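Local coordinates for protein putative aspartyl-tRNA synthetase (Leishmania major, PDB 6OD8) that probably charges tRNA(Asp) with L-aspartate at the expense of ATP, as a class II aminoacyl-tRNA synthetase of the aspartate type, at residues A[55-60]-A[131-136]; A[138-143]-A[211-216]. All coordinates share one frame; numbering follows the deposited sequence. Where two conformers were deposited one is given.

Contact 1. Residues A[55-60]-A[131-136]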
loop_
_atom_site.group_PDB
_atom_site.type_symbol
_atom_site.label_atom_id
_atom_site.label_comp_id
_atom_site.label_asym_id
_atom_site.label_seq_id
_atom_site.Cartn_x
_atom_site.Cartn_y
_atom_site.Cartn_z
ATOM N N ALA A 55 1.022 8.395 46.304
ATOM C CA ALA A 55 1.454 7.130 45.727
ATOM C C ALA A 55 0.281 6.252 45.321
ATOM O O ALA A 55 0.463 5.341 44.512
ATOM C CB ALA A 55 2.325 6.358 46.716
ATOM N N VAL A 56 -0.904 6.492 45.874
ATOM C CA VAL A 56 -2.047 5.609 45.694
ATOM C C VAL A 56 -2.950 6.080 44.560
ATOM O O VAL A 56 -3.423 5.270 43.763
ATOM C CB VAL A 56 -2.838 5.486 47.015
ATOM C CG1 VAL A 56 -4.068 4.617 46.813
ATOM C CG2 VAL A 56 -1.961 4.912 48.109
ATOM N N PHE A 57 -3.195 7.385 44.472
ATOM C CA PHE A 57 -4.107 7.918 43.475
ATOM C C PHE A 57 -3.717 9.360 43.184
ATOM O O PHE A 57 -3.065 10.023 43.999
ATOM C CB PHE A 57 -5.563 7.817 43.951
ATOM C CG PHE A 57 -5.875 8.694 45.132
ATOM C CD1 PHE A 57 -6.366 9.978 44.946
ATOM C CD2 PHE A 57 -5.673 8.240 46.422
ATOM C CE1 PHE A 57 -6.645 10.792 46.023
ATOM C CE2 PHE A 57 -5.948 9.053 47.512
ATOM C CZ PHE A 57 -6.434 10.330 47.312
ATOM N N GLY A 58 -4.127 9.838 42.009
ATOM C CA GLY A 58 -3.841 11.201 41.604
ATOM C C GLY A 58 -3.411 11.291 40.155
ATOM O O GLY A 58 -3.769 10.433 39.345
ATOM N N ALA A 59 -2.652 12.320 39.797
ATOM C CA ALA A 59 -2.186 12.475 38.426
ATOM C C ALA A 59 -0.750 11.973 38.345
ATOM O O ALA A 59 0.111 12.436 39.097
ATOM C CB ALA A 59 -2.280 13.929 37.965
ATOM N N ALA A 60 -0.496 11.021 37.452
ATOM C CA ALA A 60 0.863 10.536 37.284
ATOM C C ALA A 60 1.705 11.575 36.547
ATOM O O ALA A 60 1.171 12.381 35.781
ATOM C CB ALA A 60 0.874 9.221 36.517
ATOM N N ILE A 131 -11.836 6.660 46.561
ATOM C CA ILE A 131 -13.170 6.439 46.009
ATOM C C ILE A 131 -13.741 7.746 45.472
ATOM O O ILE A 131 -14.350 7.778 44.390
ATOM C CB ILE A 131 -14.097 5.801 47.066
ATOM C CG1 ILE A 131 -14.018 4.270 47.022
ATOM C CG2 ILE A 131 -15.537 6.216 46.840
ATOM C CD1 ILE A 131 -12.690 3.693 47.411
ATOM N N ASP A 132 -13.538 8.847 46.212
ATOM C CA ASP A 132 -13.934 10.166 45.717
ATOM C C ASP A 132 -13.189 10.525 44.443
ATOM O O ASP A 132 -13.780 11.071 43.502
ATOM C CB ASP A 132 -13.665 11.240 46.768
ATOM C CG ASP A 132 -14.443 11.019 48.052
ATOM O OD1 ASP A 132 -15.595 10.539 47.978
ATOM O OD2 ASP A 132 -13.894 11.330 49.133
ATOM N N PHE A 133 -11.879 10.262 44.409
ATOM C CA PHE A 133 -11.096 10.563 43.217
ATOM C C PHE A 133 -11.630 9.808 42.011
ATOM O O PHE A 133 -11.826 10.390 40.937
ATOM C CB PHE A 133 -9.624 10.222 43.452
ATOM C CG PHE A 133 -8.763 10.423 42.245
ATOM C CD1 PHE A 133 -8.418 11.696 41.820
ATOM C CD2 PHE A 133 -8.294 9.330 41.525
ATOM C CE1 PHE A 133 -7.614 11.882 40.684
ATOM C CE2 PHE A 133 -7.492 9.505 40.401
ATOM C CZ PHE A 133 -7.153 10.784 39.978
ATOM N N MET A 134 -11.858 8.500 42.166
ATOM C CA MET A 134 -12.352 7.696 41.054
ATOM C C MET A 134 -13.688 8.219 40.547
ATOM O O MET A 134 -13.916 8.295 39.332
ATOM C CB MET A 134 -12.481 6.240 41.478
ATOM C CG MET A 134 -11.164 5.564 41.701
ATOM S SD MET A 134 -11.400 3.983 42.522
ATOM C CE MET A 134 -12.128 3.032 41.176
ATOM N N GLY A 135 -14.584 8.593 41.461
ATOM C CA GLY A 135 -15.893 9.066 41.052
ATOM C C GLY A 135 -15.865 10.322 40.205
ATOM O O GLY A 135 -16.800 10.557 39.434
ATOM N N GLN A 136 -14.812 11.136 40.316
ATOM C CA GLN A 136 -14.772 12.415 39.616
ATOM C C GLN A 136 -13.845 12.442 38.401
ATOM O O GLN A 136 -13.713 13.500 37.774
ATOM C CB GLN A 136 -14.396 13.542 40.599
ATOM C CG GLN A 136 -12.998 13.443 41.216
ATOM C CD GLN A 136 -11.912 13.929 40.268
ATOM O OE1 GLN A 136 -11.928 15.085 39.832
ATOM N NE2 GLN A 136 -10.982 13.037 39.916
#
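F133 reaches out from its helix and lays its ring against the backbone of G58 and the ring of F57, and these three residues make the whole contact. Its CG stands anti to the backbone N (chi1 176°), which swings the ring off the helix and across to the corner of the 55-60 segment. There one face of the ring receives the glycine: N of G58 lies 3.7 Å above the ring plane, displaced toward the rim, and CA of G58 sits 4.2 Å from the centroid of the F133 ring in an off-centre CH-pi contact. At the far end of the ring, CZ of F133 comes within 3.5 Å of O of G58. With a phi of 137°, G58 adopts a backbone conformation open to glycine but hindered for residues with a side chain, and the chain turns its corner here.

F57 works nearer the root of F133. Its CD1 lies 3.6 Å from CB of F133, and the two side chains run past one another in opposite directions. The rings meet obliquely, with their centroids 5.5 Å apart. Further along the same segment, NE2 of Q136 donates to O of F133 at 3.0 Å, meeting a lone pair of that oxygen in the carbonyl plane; the oxygen also accepts from N of Q136.

This is apolar packing at the surface of the OB-fold domain. The 55-60 segment follows helix 48-54 and pairs through its backbone with strand 170-173, while F57 also touches E129 and M130 of helix 128-136; M134 of that helix packs against strands 104-111, 114-121 and 170-173.

Contact 2. Residues A[138-143]-A[211-216]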
loop_
_atom_site.group_PDB
_atom_site.type_symbol
_atom_site.label_atom_id
_atom_site.label_comp_id
_atom_site.label_asym_id
_atom_site.label_seq_id
_atom_site.Cartn_x
_atom_site.Cartn_y
_atom_site.Cartn_z
ATOM N N ALA A 138 -12.811 12.414 34.726
ATOM C CA ALA A 138 -13.589 12.689 33.519
ATOM C C ALA A 138 -13.584 11.469 32.607
ATOM O O ALA A 138 -12.543 10.835 32.403
ATOM C CB ALA A 138 -13.018 13.896 32.774
ATOM N N THR A 139 -14.755 11.128 32.054
ATOM C CA THR A 139 -14.777 10.019 31.109
ATOM C C THR A 139 -13.893 10.356 29.915
ATOM O O THR A 139 -13.708 11.527 29.558
ATOM C CB THR A 139 -16.203 9.701 30.640
ATOM O OG1 THR A 139 -16.720 10.811 29.920
ATOM C CG2 THR A 139 -17.111 9.422 31.842
ATOM N N GLU A 140 -13.315 9.308 29.331
ATOM C CA GLU A 140 -12.319 9.294 28.262
ATOM C C GLU A 140 -10.908 9.635 28.771
ATOM O O GLU A 140 -9.960 9.552 27.989
ATOM C CB GLU A 140 -12.684 10.211 27.073
ATOM C CG GLU A 140 -14.006 9.782 26.424
ATOM C CD GLU A 140 -13.942 8.337 26.003
ATOM O OE1 GLU A 140 -13.123 8.021 25.105
ATOM O OE2 GLU A 140 -14.661 7.505 26.606
ATOM N N SER A 141 -10.730 9.992 30.044
ATOM C CA SER A 141 -9.382 10.062 30.587
ATOM C C SER A 141 -8.723 8.699 30.433
ATOM O O SER A 141 -9.393 7.667 30.389
ATOM C CB SER A 141 -9.396 10.461 32.066
ATOM O OG SER A 141 -10.010 11.716 32.272
ATOM N N ILE A 142 -7.398 8.693 30.339
ATOM C CA ILE A 142 -6.640 7.453 30.326
ATOM C C ILE A 142 -5.981 7.297 31.691
ATOM O O ILE A 142 -5.367 8.235 32.207
ATOM C CB ILE A 142 -5.613 7.441 29.185
ATOM C CG1 ILE A 142 -6.353 7.407 27.843
ATOM C CG2 ILE A 142 -4.696 6.243 29.328
ATOM C CD1 ILE A 142 -5.459 7.643 26.652
ATOM N N VAL A 143 -6.147 6.116 32.294
ATOM C CA VAL A 143 -5.673 5.875 33.653
ATOM C C VAL A 143 -4.719 4.690 33.664
ATOM O O VAL A 143 -4.830 3.780 32.843
ATOM C CB VAL A 143 -6.842 5.620 34.635
ATOM C CG1 VAL A 143 -7.647 6.887 34.880
ATOM C CG2 VAL A 143 -7.732 4.476 34.143
ATOM N N ASP A 211 -15.216 9.540 17.443
ATOM C CA ASP A 211 -16.040 8.545 16.750
ATOM C C ASP A 211 -15.313 7.218 16.589
ATOM O O ASP A 211 -15.924 6.147 16.713
ATOM C CB ASP A 211 -16.450 9.055 15.371
ATOM C CG ASP A 211 -17.135 7.961 14.546
ATOM O OD1 ASP A 211 -18.310 7.661 14.827
ATOM O OD2 ASP A 211 -16.468 7.346 13.692
ATOM N N LEU A 212 -14.012 7.261 16.281
ATOM C CA LEU A 212 -13.303 6.022 16.006
ATOM C C LEU A 212 -13.270 5.103 17.220
ATOM O O LEU A 212 -12.986 3.915 17.067
ATOM C CB LEU A 212 -11.866 6.313 15.532
ATOM C CG LEU A 212 -11.685 6.939 14.141
ATOM C CD1 LEU A 212 -10.244 7.440 13.928
ATOM C CD2 LEU A 212 -12.073 5.936 13.039
ATOM N N ARG A 213 -13.515 5.632 18.423
ATOM C CA ARG A 213 -13.480 4.823 19.633
ATOM C C ARG A 213 -14.690 3.900 19.765
ATOM O O ARG A 213 -14.662 3.003 20.610
ATOM C CB ARG A 213 -13.385 5.735 20.870
ATOM C CG ARG A 213 -12.194 6.691 20.817
ATOM C CD ARG A 213 -12.225 7.717 21.972
ATOM N NE ARG A 213 -11.288 8.801 21.665
ATOM C CZ ARG A 213 -10.990 9.804 22.478
ATOM N NH1 ARG A 213 -11.549 9.892 23.686
ATOM N NH2 ARG A 213 -10.119 10.712 22.076
ATOM N N THR A 214 -15.749 4.111 18.982
ATOM C CA THR A 214 -16.919 3.250 19.055
ATOM C C THR A 214 -16.603 1.878 18.465
ATOM O O THR A 214 -15.677 1.716 17.669
ATOM C CB THR A 214 -18.125 3.865 18.316
ATOM O OG1 THR A 214 -17.837 3.933 16.922
ATOM C CG2 THR A 214 -18.438 5.276 18.839
ATOM N N LEU A 215 -17.374 0.874 18.899
ATOM C CA LEU A 215 -17.137 -0.492 18.431
ATOM C C LEU A 215 -17.230 -0.578 16.922
ATOM O O LEU A 215 -16.335 -1.121 16.264
ATOM C CB LEU A 215 -18.147 -1.464 19.064
ATOM C CG LEU A 215 -18.021 -1.748 20.556
ATOM C CD1 LEU A 215 -19.207 -2.616 21.013
ATOM C CD2 LEU A 215 -16.729 -2.449 20.811
ATOM N N ALA A 216 -18.325 -0.066 16.352
ATOM C CA ALA A 216 -18.558 -0.248 14.921
ATOM C C ALA A 216 -17.535 0.509 14.091
ATOM O O ALA A 216 -16.985 -0.028 13.122
ATOM C CB ALA A 216 -19.985 0.188 14.550
#
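E140 and R213 meet through a single salt bridge, in which NH1 of R213 donates to OE1 of E140 at 2.8 Å with an N-H...O angle of 160°. The carboxylate offers its anti lone pair, and OE1 lies close to the guanidinium plane. R213 runs extended from CG to NE, whereas the bend of E140 at chi2 (-56°) brings its carboxylate round to NH1; its CB also lies at the guanidinium edge, 3.6 Å from NH1 of R213.

The tight part ends with these two side chains. Elsewhere the segments stand apart: even the nearest CA atoms, those of E140 and R213, are 9.8 Å from each other. What surrounds the pair is protein rather than solvent, for both residues are buried. L185 of helix 185-189 touches E140, and the second subunit packs D286 against R213.

E140 and R213 each sit in a turn, type II from A138 to S141 and type I from D211 to T214. R110 bridges the other carboxylate oxygen, OE2, and L518 O of the second subunit accepts from NH1 of R213. Sharing the carboxylate between two arginines should favour its ionised form, and R213, from the class II catalytic domain, thereby reaches both the OB-fold domain and the second subunit.

Overall arrangement
The two contacts follow one another along the chain, their centres about 19 Å apart, with helix 128-136 in contact 1 leading into the turn and strand 142-151 of contact 2. Contact 1 is a surface contact, about 40 Å from the centre of the chain, packing the 55-60 loop on helix 128-136 of the OB-fold domain by aromatic and backbone contacts. Contact 2 lies deeper, about 22 Å from that centre, and its buried charges join the OB-fold domain to the catalytic domain. Contact 1 buries the larger area, 147 against 93 Å². The second subunit touches contact 2 but not contact 1, in keeping with its place nearer the dimer interface.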